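PDB 5DLL: aminopeptidase N from Francisella tularensis subsp. tularensis, which releases N-terminal amino acids, preferably alanine, from peptides as a zinc-dependent M1 aminopeptidase and probably takes part in breaking down intracellular peptides. Local coordinates for residues W325-L330 / V428-F433; M372-R377 / T389-N394. One frame throughout, in Å; residues are numbered along the deposited sequence.

Contact 1 (W325-L330 / V428-F433); sequences WFQLSL and VTCDDF
Leu330 presents three of its carbons to four residues of the segment 428-433. With CG anti to the backbone N (chi1 176°), the side chain reaches across to that segment and its two methyls part: CD1 packs on Phe433, 3.6 Å from its CB and oblique to the ring, while CD2 goes to Val428, 4.0 Å from CG2, and lies against the carbonyl of Thr429. Leu330 CB meets Cys430, standing 3.9 Å from SG. That sulfur also has Ser329 beside it, with OG 3.4 Å from SG.

Gln327 is the polar counterpart of this apolar cluster. Its chain bends at chi2 and lies alongside Thr429, both pointing the same way, with CG over the Thr429 CA. The amide oxygen OE1 thereby faces the backbone of Cys430, whose N donates to it at 3.4 Å, weak in length but almost straight at 175°. The two helix starts are thus met together: Gln327 and Thr429 are the N-cap residues of helices 328-346 and 430-439 in the M1 catalytic domain, the first helix carrying the zinc ligand Glu332. On the second, Thr429 and Asp432 form a capping box. Asp432 OD2 takes the Thr429 N-H at 2.9 Å, on the anti side of the carboxylate, and Asp432 N returns a bond of 3.2 Å to Thr429 OG1. Tyr419 of helix 390-423 touches both Leu330 and Val428 and meets the ring of Phe433 edge-to-face, while Tyr452 of helix 450-453 touches Ser329 and Cys430.

Contact 2 (M372-R377 / T389-N394); sequences MSHPIR and TVTVYN
His374 meets Thr389, Thr391 and Val392 at the start of helix 390-423; its imidazole meets the helix through NE2, while ND1 is held from its own segment. From two residues earlier in the chain, Met372 O accepts from ND1 of His374 at 2.9 Å, in the carbonyl plane and almost in the plane of the ring. At the other end of the ring, NE2 pairs with Thr389 OG1, also at 2.9 Å, in a hydrogen bond that either partner could donate. The two bonds grip the ring at two points of its edge and hold its rotation. Chi1 of 57° sets CG between the backbone N and the carbonyl carbon, which turns the ring toward the helix.

Thr391 slides past the ring in the opposite direction and lays CG2 over one face as a CH-pi contact, 4.1 Å from the centroid and 27° off the normal. Val392 instead comes to the edge, with CG2 3.8 Å from NE2. Thr389 OG1 is also the N-cap acceptor of this helix, receiving a weak bond from Val392 N at 3.3 Å, so one hydroxyl oxygen serves both the histidine and the helix end.

Beyond Pro375, Ile376 takes over the packing. Its CG2 lies against the backbone oxygen of Thr391 and 3.9 Å from the Thr391 CG2, and its own carbonyl oxygen has Val392 CG2 alongside at 3.8 Å. The hydroxyl of Thr391 turns to Glu367 and Gln364 of helix 349-369. In the chain, residues 372-377 form the loop that follows that helix and precedes strand 380-381, and they pass along the first turn of helix 390-423, with Ile376 also touching Ser329 of helix 328-346 and Tyr452 of helix 450-453.

In the fold
Contacts 1 and 2 lie within the M1 peptidase domain with their centres 13 Å apart. Along the chain they are nested: residues 372-377 and 389-394 both fall inside the loop closed by 325-330 and 428-433, a span that is largely helical. The two meet directly through a salt bridge of Asp431 OD1 with Arg377 NH1 (3.1 Å), and Arg377 CD packs on Gln327 OE1. Helix 390-423 serves both, entering contact 2 by its first turn and backing contact 1 through Tyr419. Bound zinc is about 11 Å from the Leu330 side chain and about 10 Å from that of Val392, so both lie in the catalytic domain near the metal site, without touching the zinc.

Contact 1 (W325-L330 / V428-F433)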
loop_
_atom_site.group_PDB
_atom_site.type_symbol
_atom_site.label_atom_id
_atom_site.label_comp_id
_atom_site.label_asym_id
_atom_site.label_seq_id
_atom_site.Cartn_x
_atom_site.Cartn_y
_atom_site.Cartn_z
ATOM N N TRP A 325 -8.603 -2.556 -17.707
ATOM C CA TRP A 325 -7.731 -2.876 -16.572
ATOM C C TRP A 325 -6.244 -2.561 -16.798
ATOM O O TRP A 325 -5.435 -2.764 -15.894
ATOM C CB TRP A 325 -7.907 -4.341 -16.168
ATOM C CG TRP A 325 -9.315 -4.666 -15.767
ATOM C CD1 TRP A 325 -10.204 -5.448 -16.449
ATOM C CD2 TRP A 325 -10.002 -4.199 -14.600
ATOM N NE1 TRP A 325 -11.401 -5.504 -15.771
ATOM C CE2 TRP A 325 -11.304 -4.745 -14.634
ATOM C CE3 TRP A 325 -9.642 -3.375 -13.528
ATOM C CZ2 TRP A 325 -12.246 -4.494 -13.634
ATOM C CZ3 TRP A 325 -10.579 -3.124 -12.534
ATOM C CH2 TRP A 325 -11.867 -3.681 -12.594
ATOM N N PHE A 326 -5.884 -2.070 -17.986
ATOM C CA PHE A 326 -4.529 -1.536 -18.228
ATOM C C PHE A 326 -4.425 -0.140 -17.609
ATOM O O PHE A 326 -3.337 0.350 -17.284
ATOM C CB PHE A 326 -4.219 -1.448 -19.731
ATOM C CG PHE A 326 -4.307 -2.763 -20.457
ATOM C CD1 PHE A 326 -5.502 -3.183 -21.031
ATOM C CD2 PHE A 326 -3.188 -3.575 -20.585
ATOM C CE1 PHE A 326 -5.582 -4.391 -21.708
ATOM C CE2 PHE A 326 -3.258 -4.782 -21.262
ATOM C CZ PHE A 326 -4.458 -5.191 -21.826
ATOM N N GLN A 327 -5.593 0.474 -17.442
ATOM C CA GLN A 327 -5.747 1.815 -16.912
ATOM C C GLN A 327 -5.778 1.842 -15.371
ATOM O O GLN A 327 -6.309 2.777 -14.771
ATOM C CB GLN A 327 -7.043 2.412 -17.491
ATOM C CG GLN A 327 -6.864 3.475 -18.565
ATOM C CD GLN A 327 -6.006 3.061 -19.750
ATOM O OE1 GLN A 327 -5.007 3.709 -20.065
ATOM N NE2 GLN A 327 -6.406 2.001 -20.425
ATOM N N LEU A 328 -5.170 0.843 -14.738
ATOM C CA LEU A 328 -5.261 0.657 -13.290
ATOM C C LEU A 328 -4.327 1.598 -12.518
ATOM O O LEU A 328 -4.550 1.864 -11.335
ATOM C CB LEU A 328 -4.964 -0.808 -12.940
ATOM C CG LEU A 328 -5.766 -1.485 -11.823
ATOM C CD1 LEU A 328 -7.256 -1.202 -11.919
ATOM C CD2 LEU A 328 -5.518 -2.982 -11.875
ATOM N N SER A 329 -3.290 2.105 -13.187
ATOM C CA SER A 329 -2.404 3.129 -12.607
ATOM C C SER A 329 -3.091 4.493 -12.437
ATOM O O SER A 329 -2.545 5.383 -11.781
ATOM C CB SER A 329 -1.149 3.301 -13.466
ATOM O OG SER A 329 -1.475 3.781 -14.760
ATOM N N LEU A 330 -4.263 4.657 -13.056
ATOM C CA LEU A 330 -5.126 5.818 -12.837
ATOM C C LEU A 330 -6.154 5.570 -11.721
ATOM O O LEU A 330 -6.348 6.433 -10.863
ATOM C CB LEU A 330 -5.854 6.192 -14.131
ATOM C CG LEU A 330 -6.875 7.330 -14.021
ATOM C CD1 LEU A 330 -6.191 8.616 -13.579
ATOM C CD2 LEU A 330 -7.609 7.521 -15.338
ATOM N N VAL A 428 -12.614 5.992 -18.195
ATOM C CA VAL A 428 -11.649 6.783 -18.956
ATOM C C VAL A 428 -10.226 6.238 -18.877
ATOM O O VAL A 428 -9.944 5.315 -18.114
ATOM C CB VAL A 428 -11.670 8.261 -18.496
ATOM C CG1 VAL A 428 -13.090 8.812 -18.571
ATOM C CG2 VAL A 428 -11.101 8.414 -17.088
ATOM N N THR A 429 -9.343 6.827 -19.681
ATOM C CA THR A 429 -7.948 6.405 -19.771
ATOM C C THR A 429 -6.990 7.329 -19.025
ATOM O O THR A 429 -7.353 8.436 -18.632
ATOM C CB THR A 429 -7.480 6.312 -21.238
ATOM O OG1 THR A 429 -7.289 7.628 -21.777
ATOM C CG2 THR A 429 -8.495 5.558 -22.077
ATOM N N CYS A 430 -5.757 6.854 -18.862
ATOM C CA CYS A 430 -4.669 7.627 -18.269
ATOM C C CYS A 430 -4.393 8.908 -19.067
ATOM O O CYS A 430 -3.990 9.924 -18.496
ATOM C CB CYS A 430 -3.388 6.781 -18.205
ATOM S SG CYS A 430 -3.431 5.377 -17.055
ATOM N N ASP A 431 -4.598 8.850 -20.382
ATOM C CA ASP A 431 -4.447 10.025 -21.239
ATOM C C ASP A 431 -5.533 11.067 -20.982
ATOM O O ASP A 431 -5.270 12.265 -21.070
ATOM C CB ASP A 431 -4.420 9.631 -22.723
ATOM C CG ASP A 431 -3.030 9.216 -23.193
ATOM O OD1 ASP A 431 -2.296 8.565 -22.414
ATOM O OD2 ASP A 431 -2.668 9.549 -24.344
ATOM N N ASP A 432 -6.747 10.619 -20.661
ATOM C CA ASP A 432 -7.841 11.541 -20.322
ATOM C C ASP A 432 -7.546 12.372 -19.061
ATOM O O ASP A 432 -7.954 13.532 -18.968
ATOM C CB ASP A 432 -9.166 10.783 -20.150
ATOM C CG ASP A 432 -9.688 10.195 -21.456
ATOM O OD1 ASP A 432 -9.706 10.911 -22.480
ATOM O OD2 ASP A 432 -10.097 9.012 -21.451
ATOM N N PHE A 433 -6.842 11.777 -18.099
ATOM C CA PHE A 433 -6.481 12.463 -16.859
ATOM C C PHE A 433 -5.446 13.546 -17.123
ATOM O O PHE A 433 -5.577 14.670 -16.644
ATOM C CB PHE A 433 -5.941 11.464 -15.826
ATOM C CG PHE A 433 -5.470 12.104 -14.541
ATOM C CD1 PHE A 433 -6.380 12.496 -13.571
ATOM C CD2 PHE A 433 -4.113 12.307 -14.305
ATOM C CE1 PHE A 433 -5.948 13.085 -12.393
ATOM C CE2 PHE A 433 -3.675 12.890 -13.125
ATOM C CZ PHE A 433 -4.594 13.277 -12.166
#

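Contact 2 (M372-R377 / T389-N394)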
loop_
_atom_site.group_PDB
_atom_site.type_symbol
_atom_site.label_atom_id
_atom_site.label_comp_id
_atom_site.label_asym_id
_atom_site.label_seq_id
_atom_site.Cartn_x
_atom_site.Cartn_y
_atom_site.Cartn_z
ATOM N N MET A 372 10.749 -9.122 -14.620
ATOM C CA MET A 372 9.329 -8.780 -14.504
ATOM C C MET A 372 9.044 -7.304 -14.794
ATOM O O MET A 372 7.898 -6.872 -14.683
ATOM C CB MET A 372 8.817 -9.114 -13.096
ATOM C CG MET A 372 9.028 -10.559 -12.662
ATOM S SD MET A 372 8.076 -11.742 -13.638
ATOM C CE MET A 372 6.415 -11.436 -13.032
ATOM N N SER A 373 10.073 -6.536 -15.156
ATOM C CA SER A 373 9.936 -5.098 -15.398
ATOM C C SER A 373 8.809 -4.770 -16.375
ATOM O O SER A 373 8.604 -5.481 -17.357
ATOM C CB SER A 373 11.247 -4.525 -15.937
ATOM O OG SER A 373 11.593 -5.131 -17.172
ATOM N N HIS A 374 8.085 -3.690 -16.093
ATOM C CA HIS A 374 6.989 -3.246 -16.953
ATOM C C HIS A 374 6.679 -1.759 -16.757
ATOM O O HIS A 374 7.116 -1.162 -15.770
ATOM C CB HIS A 374 5.727 -4.098 -16.717
ATOM C CG HIS A 374 5.236 -4.103 -15.299
ATOM N ND1 HIS A 374 5.837 -4.845 -14.306
ATOM C CD2 HIS A 374 4.182 -3.484 -14.718
ATOM C CE1 HIS A 374 5.185 -4.669 -13.170
ATOM N NE2 HIS A 374 4.176 -3.847 -13.393
ATOM N N PRO A 375 5.944 -1.151 -17.712
ATOM C CA PRO A 375 5.486 0.224 -17.510
ATOM C C PRO A 375 4.278 0.253 -16.579
ATOM O O PRO A 375 3.694 -0.796 -16.294
ATOM C CB PRO A 375 5.088 0.690 -18.925
ATOM C CG PRO A 375 5.384 -0.448 -19.856
ATOM C CD PRO A 375 5.494 -1.680 -19.012
ATOM N N ILE A 376 3.900 1.438 -16.113
ATOM C CA ILE A 376 2.727 1.565 -15.239
ATOM C C ILE A 376 1.423 1.292 -16.006
ATOM O O ILE A 376 0.415 0.884 -15.408
ATOM C CB ILE A 376 2.689 2.926 -14.499
ATOM C CG1 ILE A 376 2.493 4.096 -15.472
ATOM C CG2 ILE A 376 3.961 3.104 -13.677
ATOM C CD1 ILE A 376 2.221 5.422 -14.790
ATOM N N ARG A 377 1.452 1.521 -17.322
ATOM C CA ARG A 377 0.391 1.065 -18.221
ATOM C C ARG A 377 0.988 0.085 -19.238
ATOM O O ARG A 377 1.502 0.502 -20.286
ATOM C CB ARG A 377 -0.280 2.242 -18.932
ATOM C CG ARG A 377 -1.474 1.838 -19.789
ATOM C CD ARG A 377 -1.982 2.996 -20.625
ATOM N NE ARG A 377 -0.920 3.542 -21.464
ATOM C CZ ARG A 377 -0.934 4.745 -22.032
ATOM N NH1 ARG A 377 -1.974 5.566 -21.879
ATOM N NH2 ARG A 377 0.108 5.129 -22.763
ATOM N N THR A 389 0.991 -4.645 -8.820
ATOM C CA THR A 389 2.424 -4.497 -8.569
ATOM C C THR A 389 2.738 -3.101 -8.059
ATOM O O THR A 389 1.966 -2.164 -8.279
ATOM C CB THR A 389 3.236 -4.703 -9.860
ATOM O OG1 THR A 389 2.780 -3.789 -10.867
ATOM C CG2 THR A 389 3.086 -6.121 -10.372
ATOM N N VAL A 390 3.880 -2.967 -7.386
ATOM C CA VAL A 390 4.344 -1.664 -6.898
ATOM C C VAL A 390 4.598 -0.664 -8.032
ATOM O O VAL A 390 4.378 0.533 -7.870
ATOM C CB VAL A 390 5.597 -1.783 -5.994
ATOM C CG1 VAL A 390 5.252 -2.535 -4.718
ATOM C CG2 VAL A 390 6.754 -2.463 -6.713
ATOM N N THR A 391 5.047 -1.152 -9.182
ATOM C CA THR A 391 5.149 -0.316 -10.374
ATOM C C THR A 391 3.807 0.348 -10.710
ATOM O O THR A 391 3.735 1.564 -10.850
ATOM C CB THR A 391 5.629 -1.139 -11.585
ATOM O OG1 THR A 391 6.978 -1.577 -11.361
ATOM C CG2 THR A 391 5.560 -0.318 -12.875
ATOM N N VAL A 392 2.749 -0.448 -10.828
ATOM C CA VAL A 392 1.444 0.067 -11.252
ATOM C C VAL A 392 0.805 0.974 -10.185
ATOM O O VAL A 392 0.239 2.014 -10.514
ATOM C CB VAL A 392 0.478 -1.087 -11.617
ATOM C CG1 VAL A 392 -0.934 -0.575 -11.881
ATOM C CG2 VAL A 392 0.989 -1.846 -12.833
ATOM N N TYR A 393 0.907 0.581 -8.917
ATOM C CA TYR A 393 0.255 1.310 -7.824
ATOM C C TYR A 393 1.105 2.466 -7.301
ATOM O O TYR A 393 0.673 3.624 -7.309
ATOM C CB TYR A 393 -0.064 0.356 -6.665
ATOM C CG TYR A 393 -1.294 -0.496 -6.884
ATOM C CD1 TYR A 393 -1.427 -1.289 -8.027
ATOM C CD2 TYR A 393 -2.327 -0.518 -5.945
ATOM C CE1 TYR A 393 -2.552 -2.070 -8.230
ATOM C CE2 TYR A 393 -3.454 -1.302 -6.140
ATOM C CZ TYR A 393 -3.561 -2.077 -7.282
ATOM O OH TYR A 393 -4.677 -2.855 -7.483
ATOM N N ASN A 394 2.312 2.139 -6.849
ATOM C CA ASN A 394 3.154 3.089 -6.127
ATOM C C ASN A 394 3.933 4.035 -7.043
ATOM O O ASN A 394 4.015 5.229 -6.755
ATOM C CB ASN A 394 4.086 2.347 -5.164
ATOM C CG ASN A 394 3.330 1.423 -4.221
ATOM O OD1 ASN A 394 3.263 0.217 -4.438
ATOM N ND2 ASN A 394 2.739 1.989 -3.180
#